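Local atomic coordinates of protein-glutamate methylesterase/protein-glutamine glutaminase (Thermotoga maritima, PDB entry 3SFT), a protein that is predicted to demethylate specific methylglutamate residues of chemoreceptors and to deamidate specific glutamines in bacterial chemotaxis, the present chain being its C-terminal catalytic domain. Residues I37-H42 / G75-A80; K64-G69 / V95-D100; M135-T140 / P167-E172; I154-E159 / L180-I185. All blocks are in the same frame, centred on the assembly; numbering follows the deposited sequence.

Overall arrangement
From the N terminus, interaction 1 pairs strand 37-41 with strand 76-79 of the parallel sheet, closing a loop that holds helix 48-58 and strand 62-65. Interaction 2 crosses it in sequence: 64-69 leaves strand 62-65 and meets 95-100 of the two-stranded antiparallel sheet. The two touch where I79 N and K64 O, 2.9 Å apart, probably bond. Interactions 3 and 4 follow and again alternate, P167-E172 falling between I154-E159 and L180-I185; one joins the loop before helix 140-148 to helix 166-172, the other reaches edge strand 178-180. H42 NE2 and D138 OD2, 2.6 Å apart, link interaction 1 to interaction 3.

Interaction 1 (I37-H42 / G75-A80); sequences IVVVQH and GFVYIA
V39 overlaps I79 flank to flank: the two side chains point the same way from neighbouring strands, and V39 CB lies 3.6 Å from I79 CD1. The bend of the isoleucine explains this approach, since chi2 of -53° folds CD1 back over the valine. On the same face V77 fills in beside them, its CG1 meeting V39 CG2 at 3.9 Å while its CG2 packs alongside CB of I37. The face that carries V38 and Y78 is built differently, for there the Y78 ring passes obliquely by the I37 carbonyl, with CD2 3.5 Å from I37 O. The tyrosine hydroxyl is bonded to the backbone N of K73.

Parallel pairing is established by alternating bonds. Y78 N gives to I37 O at 2.8 Å, V39 N to Y78 O at 2.7 Å and almost straight (175°), and A80 N to V39 O at 2.9 Å. Beyond A80 the strands part, and a water takes over, accepting from Q41 N at 2.8 Å and donating to A80 O.

Strand 37-41 runs directly into H42, a predicted active-site residue. The chemistry is that of a buried parallel pairing, in which main-chain polar atoms are taken up by one another and by the water, while aliphatic groups pack together on the face of V39 and I79.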
loop_
_atom_site.group_PDB
_atom_site.type_symbol
_atom_site.label_atom_id
_atom_site.label_comp_id
_atom_site.label_asym_id
_atom_site.label_seq_id
_atom_site.Cartn_x
_atom_site.Cartn_y
_atom_site.Cartn_z
ATOM N N ILE A 37 2.902 5.577 5.132
ATOM C CA ILE A 37 2.676 4.307 4.445
ATOM C C ILE A 37 1.215 3.896 4.578
ATOM O O ILE A 37 0.633 3.986 5.660
ATOM C CB ILE A 37 3.578 3.186 5.011
ATOM C CG1 ILE A 37 5.051 3.572 4.863
ATOM C CG2 ILE A 37 3.301 1.866 4.297
ATOM C CD1 ILE A 37 6.009 2.579 5.458
ATOM N N VAL A 38 0.617 3.494 3.462
ATOM C CA VAL A 38 -0.776 3.058 3.437
ATOM C C VAL A 38 -0.819 1.602 2.981
ATOM O O VAL A 38 -0.226 1.242 1.960
ATOM C CB VAL A 38 -1.622 3.923 2.471
ATOM C CG1 VAL A 38 -3.066 3.454 2.473
ATOM C CG2 VAL A 38 -1.538 5.395 2.867
ATOM N N VAL A 39 -1.493 0.760 3.752
ATOM C CA VAL A 39 -1.589 -0.649 3.409
ATOM C C VAL A 39 -3.031 -1.076 3.172
ATOM O O VAL A 39 -3.886 -0.880 4.028
ATOM C CB VAL A 39 -0.992 -1.546 4.530
ATOM C CG1 VAL A 39 -1.180 -3.021 4.189
ATOM C CG2 VAL A 39 0.484 -1.233 4.731
ATOM N N VAL A 40 -3.292 -1.630 1.992
ATOM C CA VAL A 40 -4.611 -2.136 1.641
ATOM C C VAL A 40 -4.470 -3.654 1.531
ATOM O O VAL A 40 -3.957 -4.178 0.542
ATOM C CB VAL A 40 -5.127 -1.568 0.295
ATOM C CG1 VAL A 40 -6.497 -2.137 -0.016
ATOM C CG2 VAL A 40 -5.199 -0.040 0.344
ATOM N N GLN A 41 -4.891 -4.345 2.580
ATOM C CA GLN A 41 -4.833 -5.797 2.654
ATOM C C GLN A 41 -6.241 -6.361 2.517
ATOM O O GLN A 41 -7.134 -5.983 3.277
ATOM C CB GLN A 41 -4.225 -6.205 4.010
ATOM C CG GLN A 41 -4.421 -7.668 4.436
ATOM C CD GLN A 41 -3.622 -8.655 3.611
ATOM O OE1 GLN A 41 -2.444 -8.449 3.348
ATOM N NE2 GLN A 41 -4.255 -9.754 3.232
ATOM N N HIS A 42 -6.438 -7.247 1.540
ATOM C CA HIS A 42 -7.739 -7.891 1.316
ATOM C C HIS A 42 -8.032 -8.775 2.521
ATOM O O HIS A 42 -7.209 -9.605 2.906
ATOM C CB HIS A 42 -7.725 -8.782 0.069
ATOM C CG HIS A 42 -7.455 -8.051 -1.207
ATOM N ND1 HIS A 42 -7.441 -8.682 -2.432
ATOM C CD2 HIS A 42 -7.181 -6.750 -1.451
ATOM C CE1 HIS A 42 -7.168 -7.802 -3.375
ATOM N NE2 HIS A 42 -7.006 -6.622 -2.809
ATOM N N GLY A 75 5.738 8.581 9.531
ATOM C CA GLY A 75 5.958 7.920 10.805
ATOM C C GLY A 75 4.812 6.985 11.164
ATOM O O GLY A 75 4.836 6.345 12.208
ATOM N N PHE A 76 3.800 6.920 10.301
ATOM C CA PHE A 76 2.639 6.060 10.515
ATOM C C PHE A 76 2.428 5.087 9.356
ATOM O O PHE A 76 2.818 5.356 8.217
ATOM C CB PHE A 76 1.363 6.894 10.652
ATOM C CG PHE A 76 1.280 7.698 11.917
ATOM C CD1 PHE A 76 0.586 7.205 13.019
ATOM C CD2 PHE A 76 1.864 8.961 12.000
ATOM C CE1 PHE A 76 0.469 7.958 14.190
ATOM C CE2 PHE A 76 1.757 9.727 13.168
ATOM C CZ PHE A 76 1.057 9.222 14.264
ATOM N N VAL A 77 1.797 3.958 9.668
ATOM C CA VAL A 77 1.457 2.935 8.695
ATOM C C VAL A 77 -0.043 2.739 8.907
ATOM O O VAL A 77 -0.484 2.362 9.996
ATOM C CB VAL A 77 2.235 1.620 8.951
ATOM C CG1 VAL A 77 1.830 0.549 7.934
ATOM C CG2 VAL A 77 3.732 1.878 8.856
ATOM N N TYR A 78 -0.827 3.089 7.893
ATOM C CA TYR A 78 -2.280 2.992 7.978
ATOM C C TYR A 78 -2.858 1.774 7.258
ATOM O O TYR A 78 -2.614 1.577 6.071
ATOM C CB TYR A 78 -2.918 4.260 7.413
ATOM C CG TYR A 78 -2.393 5.552 8.004
ATOM C CD1 TYR A 78 -2.953 6.091 9.163
ATOM C CD2 TYR A 78 -1.349 6.247 7.391
ATOM C CE1 TYR A 78 -2.486 7.289 9.698
ATOM C CE2 TYR A 78 -0.874 7.446 7.916
ATOM C CZ TYR A 78 -1.448 7.961 9.069
ATOM O OH TYR A 78 -0.990 9.141 9.593
ATOM N N ILE A 79 -3.629 0.969 7.986
ATOM C CA ILE A 79 -4.262 -0.220 7.426
ATOM C C ILE A 79 -5.686 0.164 7.021
ATOM O O ILE A 79 -6.439 0.706 7.835
ATOM C CB ILE A 79 -4.345 -1.372 8.469
ATOM C CG1 ILE A 79 -2.964 -1.685 9.061
ATOM C CG2 ILE A 79 -4.968 -2.599 7.849
ATOM C CD1 ILE A 79 -1.866 -1.950 8.039
ATOM N N ALA A 80 -6.054 -0.097 5.770
ATOM C CA ALA A 80 -7.399 0.235 5.301
ATOM C C ALA A 80 -8.458 -0.609 6.022
ATOM O O ALA A 80 -8.327 -1.825 6.115
ATOM C CB ALA A 80 -7.495 0.037 3.790
HETATM O O HOH W 1 -6.682 -3.415 4.526
#

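Interaction 2 (K64-G69 / V95-D100); sequences KEAEDG and VFFFLD
A chi1 of -175° turns the D68 carboxylate away from its own N and across to strand 94-100; chi1 of -71° at F97 sets that ring beside its own N and beneath A66. OD1 of D68 accepts from L99 N at 3.0 Å, met on its anti side and tilted out of the carboxylate plane, in a fairly straight bond. The aspartate's CB meanwhile rests on CG of L99 at 3.9 Å.

The methyl of A66 stands over the centre of the F97 ring, CB 4.0 Å from the centroid and 12° off the ring normal, which meets the definition of a CH-pi contact. E67 O approaches the same phenylalanine at CB, 3.5 Å away. A main-chain bond, G69 N to F97 O at 2.9 Å, enters from above the carbonyl plane. The neighbouring ring of F96 receives G69 O at its CD1, 3.4 Å off.

F97 also meets the ring of Y78 edge-to-face and touches L86 and V72. A serine at F97 would probably open a gap beneath the A66 methyl and take the aromatic partner from Y78.

Strand 94-100 forms a two-stranded antiparallel sheet with 85-91. The arrangement is that of a small hairpin sheet fastened to the border strand 62-65 of a parallel alpha/beta sheet, joined through the loop that follows the strand.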
loop_
_atom_site.group_PDB
_atom_site.type_symbol
_atom_site.label_atom_id
_atom_site.label_comp_id
_atom_site.label_asym_id
_atom_site.label_seq_id
_atom_site.Cartn_x
_atom_site.Cartn_y
_atom_site.Cartn_z
ATOM N N LYS A 64 -1.669 1.725 12.659
ATOM C CA LYS A 64 -3.056 1.838 13.076
ATOM C C LYS A 64 -3.964 1.736 11.870
ATOM O O LYS A 64 -3.507 1.756 10.729
ATOM C CB LYS A 64 -3.294 3.188 13.771
ATOM C CG LYS A 64 -3.113 4.407 12.854
ATOM C CD LYS A 64 -3.238 5.729 13.611
ATOM C CE LYS A 64 -4.643 5.957 14.124
ATOM N NZ LYS A 64 -5.614 6.067 13.006
ATOM N N GLU A 65 -5.258 1.649 12.140
ATOM C CA GLU A 65 -6.264 1.570 11.103
ATOM C C GLU A 65 -6.508 3.002 10.610
ATOM O O GLU A 65 -6.498 3.943 11.406
ATOM C CB GLU A 65 -7.541 0.982 11.704
ATOM C CG GLU A 65 -8.454 0.289 10.711
ATOM C CD GLU A 65 -9.412 -0.694 11.376
ATOM O OE1 GLU A 65 -9.552 -1.822 10.856
ATOM O OE2 GLU A 65 -10.020 -0.342 12.413
ATOM N N ALA A 66 -6.660 3.177 9.297
ATOM C CA ALA A 66 -6.917 4.504 8.741
ATOM C C ALA A 66 -8.319 4.935 9.144
ATOM O O ALA A 66 -9.241 4.122 9.139
ATOM C CB ALA A 66 -6.795 4.485 7.223
ATOM N N GLU A 67 -8.470 6.209 9.505
ATOM C CA GLU A 67 -9.768 6.749 9.909
ATOM C C GLU A 67 -10.249 7.838 8.960
ATOM O O GLU A 67 -9.447 8.586 8.391
ATOM C CB GLU A 67 -9.708 7.304 11.333
ATOM C CG GLU A 67 -9.384 6.267 12.387
ATOM C CD GLU A 67 -9.363 6.851 13.783
ATOM O OE1 GLU A 67 -10.453 7.184 14.302
ATOM O OE2 GLU A 67 -8.258 6.977 14.360
ATOM N N ASP A 68 -11.566 7.924 8.806
ATOM C CA ASP A 68 -12.188 8.906 7.933
ATOM C C ASP A 68 -11.852 10.334 8.383
ATOM O O ASP A 68 -11.991 10.675 9.560
ATOM C CB ASP A 68 -13.700 8.679 7.917
ATOM C CG ASP A 68 -14.419 9.589 6.946
ATOM O OD1 ASP A 68 -14.098 9.565 5.742
ATOM O OD2 ASP A 68 -15.316 10.329 7.393
ATOM N N GLY A 69 -11.358 11.142 7.445
ATOM C CA GLY A 69 -10.994 12.515 7.749
ATOM C C GLY A 69 -9.642 12.684 8.427
ATOM O O GLY A 69 -9.216 13.808 8.688
ATOM N N VAL A 95 -2.908 16.185 3.272
ATOM C CA VAL A 95 -3.615 15.034 2.716
ATOM C C VAL A 95 -4.429 14.316 3.790
ATOM O O VAL A 95 -3.939 14.062 4.892
ATOM C CB VAL A 95 -2.646 14.047 2.028
ATOM C CG1 VAL A 95 -3.421 12.870 1.439
ATOM C CG2 VAL A 95 -1.881 14.763 0.920
ATOM N N PHE A 96 -5.677 14.001 3.454
ATOM C CA PHE A 96 -6.590 13.340 4.379
ATOM C C PHE A 96 -7.237 12.101 3.768
ATOM O O PHE A 96 -7.415 12.016 2.552
ATOM C CB PHE A 96 -7.702 14.317 4.803
ATOM C CG PHE A 96 -7.195 15.563 5.479
ATOM C CD1 PHE A 96 -7.063 15.615 6.864
ATOM C CD2 PHE A 96 -6.838 16.682 4.732
ATOM C CE1 PHE A 96 -6.579 16.765 7.499
ATOM C CE2 PHE A 96 -6.352 17.837 5.359
ATOM C CZ PHE A 96 -6.223 17.874 6.749
ATOM N N PHE A 97 -7.596 11.149 4.623
ATOM C CA PHE A 97 -8.261 9.927 4.185
ATOM C C PHE A 97 -9.763 10.161 4.116
ATOM O O PHE A 97 -10.299 11.052 4.773
ATOM C CB PHE A 97 -8.063 8.796 5.205
ATOM C CG PHE A 97 -6.672 8.245 5.263
ATOM C CD1 PHE A 97 -6.108 7.623 4.154
ATOM C CD2 PHE A 97 -5.943 8.303 6.444
ATOM C CE1 PHE A 97 -4.836 7.063 4.221
ATOM C CE2 PHE A 97 -4.673 7.747 6.523
ATOM C CZ PHE A 97 -4.118 7.122 5.403
ATOM N N PHE A 98 -10.439 9.349 3.319
ATOM C CA PHE A 98 -11.889 9.396 3.244
ATOM C C PHE A 98 -12.374 7.999 2.906
ATOM O O PHE A 98 -11.718 7.268 2.159
ATOM C CB PHE A 98 -12.432 10.476 2.287
ATOM C CG PHE A 98 -12.223 10.195 0.823
ATOM C CD1 PHE A 98 -13.097 9.368 0.126
ATOM C CD2 PHE A 98 -11.204 10.834 0.121
ATOM C CE1 PHE A 98 -12.964 9.185 -1.251
ATOM C CE2 PHE A 98 -11.063 10.659 -1.255
ATOM C CZ PHE A 98 -11.947 9.833 -1.941
ATOM N N LEU A 99 -13.447 7.588 3.571
ATOM C CA LEU A 99 -14.014 6.269 3.359
ATOM C C LEU A 99 -15.104 6.336 2.304
ATOM O O LEU A 99 -16.147 6.962 2.491
ATOM C CB LEU A 99 -14.533 5.695 4.679
ATOM C CG LEU A 99 -13.446 5.492 5.742
ATOM C CD1 LEU A 99 -14.043 4.924 7.016
ATOM C CD2 LEU A 99 -12.360 4.568 5.206
ATOM N N ASP A 100 -14.819 5.714 1.170
ATOM C CA ASP A 100 -15.724 5.697 0.036
ATOM C C ASP A 100 -16.471 4.366 -0.024
ATOM O O ASP A 100 -15.883 3.305 0.196
ATOM C CB ASP A 100 -14.903 5.930 -1.236
ATOM C CG ASP A 100 -15.746 5.976 -2.483
ATOM O OD1 ASP A 100 -16.224 7.072 -2.846
ATOM O OD2 ASP A 100 -15.911 4.913 -3.107
#

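Interaction 3 (M135-T140 / P167-E172); sequences MGKDGT and PKSVIE
S169 reaches T140 through a short side chain that can be traced atom by atom. Its CB lies 3.3 Å from T140 OG1 and 3.9 Å from CG of K137, at the side of the helix that faces the loop. From there chi1 of 175° carries OG anti to the backbone N and out toward the loop, where the hydroxyl donates to T140 OG1 at 2.6 Å. The same oxygen is flanked by the aliphatic part of K137, with CG of the lysine at 3.4 Å and CE at 3.7 Å. The bend of the lysine at chi3 (63°) turns CE back, so that CG and CE both lie beside OG.

The next residue, V170, extends the contact with apolar surface. Its CG2 lies 3.8 Å from G139 O and 3.9 Å from T140 OG1.

The loop has its own internal order. K137 to T140 is a type II beta turn, closed by T140 N bonding to K137 O at 3.0 Å, and G139 takes the N-cap position of the next helix. This turn presents D138, a predicted active-site residue, on the side away from S169; there OD2 is hydrogen-bonded to V112 N and to H42.

The contact thus joins the start of helix 140-148 to helix 166-172, whose V170 and I171 rest in turn on V153 and A155 of strand 152-156.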
loop_
_atom_site.group_PDB
_atom_site.type_symbol
_atom_site.label_atom_id
_atom_site.label_comp_id
_atom_site.label_asym_id
_atom_site.label_seq_id
_atom_site.Cartn_x
_atom_site.Cartn_y
_atom_site.Cartn_z
ATOM N N MET A 135 -3.777 -13.295 -4.621
ATOM C CA MET A 135 -4.496 -13.771 -5.796
ATOM C C MET A 135 -5.133 -12.600 -6.520
ATOM O O MET A 135 -5.413 -11.566 -5.919
ATOM C CB MET A 135 -5.619 -14.734 -5.408
ATOM C CG MET A 135 -5.205 -16.151 -5.129
ATOM S SD MET A 135 -6.618 -17.254 -4.834
ATOM C CE MET A 135 -5.719 -18.722 -4.855
ATOM N N GLY A 136 -5.376 -12.778 -7.813
ATOM C CA GLY A 136 -6.021 -11.736 -8.590
ATOM C C GLY A 136 -5.118 -10.698 -9.221
ATOM O O GLY A 136 -3.893 -10.836 -9.249
ATOM N N LYS A 137 -5.746 -9.620 -9.677
ATOM C CA LYS A 137 -5.055 -8.542 -10.360
ATOM C C LYS A 137 -5.156 -7.167 -9.701
ATOM O O LYS A 137 -4.785 -6.165 -10.308
ATOM C CB LYS A 137 -5.546 -8.482 -11.812
ATOM C CG LYS A 137 -5.252 -9.770 -12.587
ATOM C CD LYS A 137 -5.925 -9.824 -13.958
ATOM C CE LYS A 137 -5.436 -8.732 -14.904
ATOM N NZ LYS A 137 -6.385 -7.577 -14.968
ATOM N N ASP A 138 -5.649 -7.109 -8.469
ATOM C CA ASP A 138 -5.752 -5.829 -7.770
ATOM C C ASP A 138 -4.332 -5.277 -7.641
ATOM O O ASP A 138 -3.409 -6.001 -7.272
ATOM C CB ASP A 138 -6.396 -6.010 -6.388
ATOM C CG ASP A 138 -6.714 -4.681 -5.694
ATOM O OD1 ASP A 138 -6.944 -3.652 -6.366
ATOM O OD2 ASP A 138 -6.750 -4.671 -4.451
ATOM N N GLY A 139 -4.154 -4.015 -8.014
ATOM C CA GLY A 139 -2.839 -3.402 -7.958
ATOM C C GLY A 139 -2.282 -3.134 -9.346
ATOM O O GLY A 139 -1.408 -2.277 -9.519
ATOM N N THR A 140 -2.793 -3.857 -10.341
ATOM C CA THR A 140 -2.341 -3.696 -11.721
ATOM C C THR A 140 -2.784 -2.363 -12.324
ATOM O O THR A 140 -1.950 -1.587 -12.807
ATOM C CB THR A 140 -2.815 -4.866 -12.599
ATOM O OG1 THR A 140 -2.187 -6.073 -12.148
ATOM C CG2 THR A 140 -2.450 -4.632 -14.049
ATOM N N PRO A 167 1.534 -9.674 -7.875
ATOM C CA PRO A 167 2.804 -9.120 -8.361
ATOM C C PRO A 167 3.052 -9.506 -9.823
ATOM O O PRO A 167 3.505 -8.683 -10.629
ATOM C CB PRO A 167 3.838 -9.780 -7.447
ATOM C CG PRO A 167 3.070 -10.048 -6.183
ATOM C CD PRO A 167 1.763 -10.564 -6.720
ATOM N N LYS A 168 2.753 -10.759 -10.160
ATOM C CA LYS A 168 2.946 -11.240 -11.523
ATOM C C LYS A 168 2.143 -10.431 -12.533
ATOM O O LYS A 168 2.646 -10.102 -13.607
ATOM C CB LYS A 168 2.583 -12.725 -11.646
ATOM C CG LYS A 168 2.872 -13.284 -13.026
ATOM C CD LYS A 168 2.893 -14.806 -13.062
ATOM C CE LYS A 168 1.546 -15.393 -13.425
ATOM N NZ LYS A 168 1.678 -16.852 -13.729
ATOM N N SER A 169 0.895 -10.125 -12.192
ATOM C CA SER A 169 0.032 -9.353 -13.080
ATOM C C SER A 169 0.627 -7.966 -13.331
ATOM O O SER A 169 0.564 -7.452 -14.448
ATOM C CB SER A 169 -1.370 -9.235 -12.490
ATOM O OG SER A 169 -2.178 -8.397 -13.292
ATOM N N VAL A 170 1.205 -7.373 -12.286
ATOM C CA VAL A 170 1.846 -6.062 -12.394
ATOM C C VAL A 170 3.070 -6.167 -13.308
ATOM O O VAL A 170 3.257 -5.342 -14.204
ATOM C CB VAL A 170 2.294 -5.529 -10.996
ATOM C CG1 VAL A 170 3.252 -4.353 -11.142
ATOM C CG2 VAL A 170 1.085 -5.114 -10.184
ATOM N N ILE A 171 3.881 -7.200 -13.091
ATOM C CA ILE A 171 5.095 -7.427 -13.881
ATOM C C ILE A 171 4.802 -7.692 -15.361
ATOM O O ILE A 171 5.488 -7.155 -16.238
ATOM C CB ILE A 171 5.928 -8.610 -13.309
ATOM C CG1 ILE A 171 6.384 -8.290 -11.883
ATOM C CG2 ILE A 171 7.142 -8.907 -14.207
ATOM C CD1 ILE A 171 6.849 -9.507 -11.110
ATOM N N GLU A 172 3.780 -8.501 -15.636
ATOM C CA GLU A 172 3.418 -8.827 -17.012
ATOM C C GLU A 172 2.977 -7.633 -17.860
ATOM O O GLU A 172 3.050 -7.686 -19.089
ATOM C CB GLU A 172 2.369 -9.939 -17.047
ATOM C CG GLU A 172 2.944 -11.292 -16.654
ATOM C CD GLU A 172 1.927 -12.420 -16.683
ATOM O OE1 GLU A 172 0.708 -12.140 -16.766
ATOM O OE2 GLU A 172 2.352 -13.596 -16.618
#

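Interaction 4 (I154-E159 / L180-I185); sequences IAEDKE and LPAYKI
At the border of the parallel sheet, the pairing of strands 152-156 and 178-180 ends in a bridge between E156 and L180, which passes into an Asx turn on one side and the approach to helix 185-192 on the other. L180 N donates to A155 O at 3.0 Å, nearly in line with the carbonyl bond. L180 O then receives D157 N at 2.8 Å, from above the carbonyl plane.

Past the bridge, D157 sets its CB 3.5 Å from P181 N, while its OD2 accepts from E159 N to make the Asx turn. E159 stretches out with CG anti to the backbone N (chi1 179°), and its OE2 takes the hydroxyl of Y183 at 2.7 Å on the syn side, 21° out of the carboxylate plane. That oxygen meets the rim of the tyrosine ring, close to level with it, and carboxylate and ring are turned 58° apart. P181 CG covers one face of the ring, toward its rim. Before the bridge, I154 CG2 meets I185 CD1 at 4.1 Å as the two isoleucines pass antiparallel to one another.

E156 lays OE2 3.5 Å from the A182 methyl, yet its polar partners are the hydroxyls of S21 and T160 for OE2 and T133 N for OE1. Replacing E156 by alanine removes both oxygens, and T133 N and the hydroxyls of S21 and T160 would probably lose this partner.

A buried carboxylate so surrounded by donors is likely to be stabilised as the anion, whereas E159 with Y183 forms a more exposed polar tie.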
loop_
_atom_site.group_PDB
_atom_site.type_symbol
_atom_site.label_atom_id
_atom_site.label_comp_id
_atom_site.label_asym_id
_atom_site.label_seq_id
_atom_site.Cartn_x
_atom_site.Cartn_y
_atom_site.Cartn_z
ATOM N N ILE A 154 7.018 -1.244 -7.186
ATOM C CA ILE A 154 7.763 -2.393 -6.701
ATOM C C ILE A 154 6.826 -3.595 -6.610
ATOM O O ILE A 154 5.743 -3.509 -6.033
ATOM C CB ILE A 154 8.363 -2.131 -5.302
ATOM C CG1 ILE A 154 9.373 -0.985 -5.361
ATOM C CG2 ILE A 154 9.040 -3.385 -4.782
ATOM C CD1 ILE A 154 9.821 -0.492 -3.988
ATOM N N ALA A 155 7.229 -4.702 -7.222
ATOM C CA ALA A 155 6.441 -5.930 -7.186
ATOM C C ALA A 155 7.210 -6.961 -6.375
ATOM O O ALA A 155 8.435 -7.046 -6.479
ATOM C CB ALA A 155 6.197 -6.448 -8.587
ATOM N N GLU A 156 6.498 -7.719 -5.549
ATOM C CA GLU A 156 7.135 -8.738 -4.730
ATOM C C GLU A 156 7.552 -9.939 -5.577
ATOM O O GLU A 156 6.776 -10.445 -6.393
ATOM C CB GLU A 156 6.219 -9.183 -3.585
ATOM C CG GLU A 156 6.889 -10.188 -2.625
ATOM C CD GLU A 156 6.014 -10.586 -1.437
ATOM O OE1 GLU A 156 4.854 -10.146 -1.357
ATOM O OE2 GLU A 156 6.491 -11.351 -0.573
ATOM N N ASP A 157 8.804 -10.353 -5.405
ATOM C CA ASP A 157 9.371 -11.491 -6.114
ATOM C C ASP A 157 8.681 -12.780 -5.661
ATOM O O ASP A 157 8.291 -12.915 -4.496
ATOM C CB ASP A 157 10.880 -11.566 -5.831
ATOM C CG ASP A 157 11.583 -12.637 -6.644
ATOM O OD1 ASP A 157 12.212 -12.296 -7.667
ATOM O OD2 ASP A 157 11.515 -13.819 -6.259
ATOM N N LYS A 158 8.551 -13.727 -6.583
ATOM C CA LYS A 158 7.912 -15.019 -6.321
ATOM C C LYS A 158 8.494 -15.758 -5.113
ATOM O O LYS A 158 7.796 -16.521 -4.445
ATOM C CB LYS A 158 8.018 -15.913 -7.565
ATOM C CG LYS A 158 7.208 -17.199 -7.474
ATOM C CD LYS A 158 7.390 -18.075 -8.706
ATOM C CE LYS A 158 6.532 -19.332 -8.622
ATOM N NZ LYS A 158 5.074 -19.029 -8.673
ATOM N N GLU A 159 9.773 -15.527 -4.834
ATOM C CA GLU A 159 10.456 -16.175 -3.715
ATOM C C GLU A 159 9.710 -16.095 -2.382
ATOM O O GLU A 159 9.492 -17.114 -1.719
ATOM C CB GLU A 159 11.854 -15.574 -3.539
ATOM C CG GLU A 159 12.652 -16.163 -2.377
ATOM C CD GLU A 159 13.958 -15.427 -2.117
ATOM O OE1 GLU A 159 14.548 -14.865 -3.065
ATOM O OE2 GLU A 159 14.398 -15.415 -0.950
ATOM N N LEU A 180 11.356 -7.519 -6.121
ATOM C CA LEU A 180 12.171 -7.867 -4.961
ATOM C C LEU A 180 11.510 -8.758 -3.927
ATOM O O LEU A 180 10.308 -8.658 -3.683
ATOM C CB LEU A 180 12.588 -6.578 -4.243
ATOM C CG LEU A 180 13.333 -5.482 -5.009
ATOM C CD1 LEU A 180 13.191 -4.174 -4.260
ATOM C CD2 LEU A 180 14.795 -5.854 -5.175
ATOM N N PRO A 181 12.290 -9.663 -3.313
ATOM C CA PRO A 181 11.698 -10.527 -2.290
ATOM C C PRO A 181 11.342 -9.574 -1.147
ATOM O O PRO A 181 11.970 -8.525 -0.998
ATOM C CB PRO A 181 12.843 -11.478 -1.941
ATOM C CG PRO A 181 14.076 -10.693 -2.269
ATOM C CD PRO A 181 13.694 -10.025 -3.566
ATOM N N ALA A 182 10.305 -9.902 -0.387
ATOM C CA ALA A 182 9.832 -9.042 0.697
ATOM C C ALA A 182 10.902 -8.423 1.589
ATOM O O ALA A 182 10.853 -7.226 1.868
ATOM C CB ALA A 182 8.802 -9.778 1.543
ATOM N N TYR A 183 11.873 -9.227 2.017
ATOM C CA TYR A 183 12.943 -8.745 2.891
ATOM C C TYR A 183 13.852 -7.662 2.295
ATOM O O TYR A 183 14.495 -6.916 3.037
ATOM C CB TYR A 183 13.772 -9.918 3.442
ATOM C CG TYR A 183 14.384 -10.833 2.396
ATOM C CD1 TYR A 183 15.614 -10.529 1.805
ATOM C CD2 TYR A 183 13.742 -12.009 2.011
ATOM C CE1 TYR A 183 16.189 -11.374 0.860
ATOM C CE2 TYR A 183 14.305 -12.859 1.068
ATOM C CZ TYR A 183 15.531 -12.534 0.496
ATOM O OH TYR A 183 16.096 -13.368 -0.439
ATOM N N LYS A 184 13.928 -7.581 0.967
ATOM C CA LYS A 184 14.752 -6.551 0.330
ATOM C C LYS A 184 13.961 -5.276 0.034
ATOM O O LYS A 184 14.536 -4.252 -0.334
ATOM C CB LYS A 184 15.402 -7.071 -0.954
ATOM C CG LYS A 184 16.690 -7.857 -0.722
ATOM C CD LYS A 184 17.376 -8.196 -2.036
ATOM C CE LYS A 184 18.712 -8.906 -1.820
ATOM N NZ LYS A 184 19.726 -8.031 -1.159
ATOM N N ILE A 185 12.643 -5.352 0.185
ATOM C CA ILE A 185 11.762 -4.214 -0.063
ATOM C C ILE A 185 11.992 -3.035 0.899
ATOM O O ILE A 185 12.046 -1.892 0.457
ATOM C CB ILE A 185 10.266 -4.654 -0.092
ATOM C CG1 ILE A 185 10.035 -5.603 -1.275
ATOM C CG2 ILE A 185 9.336 -3.443 -0.187
ATOM C CD1 ILE A 185 8.570 -5.938 -1.546
#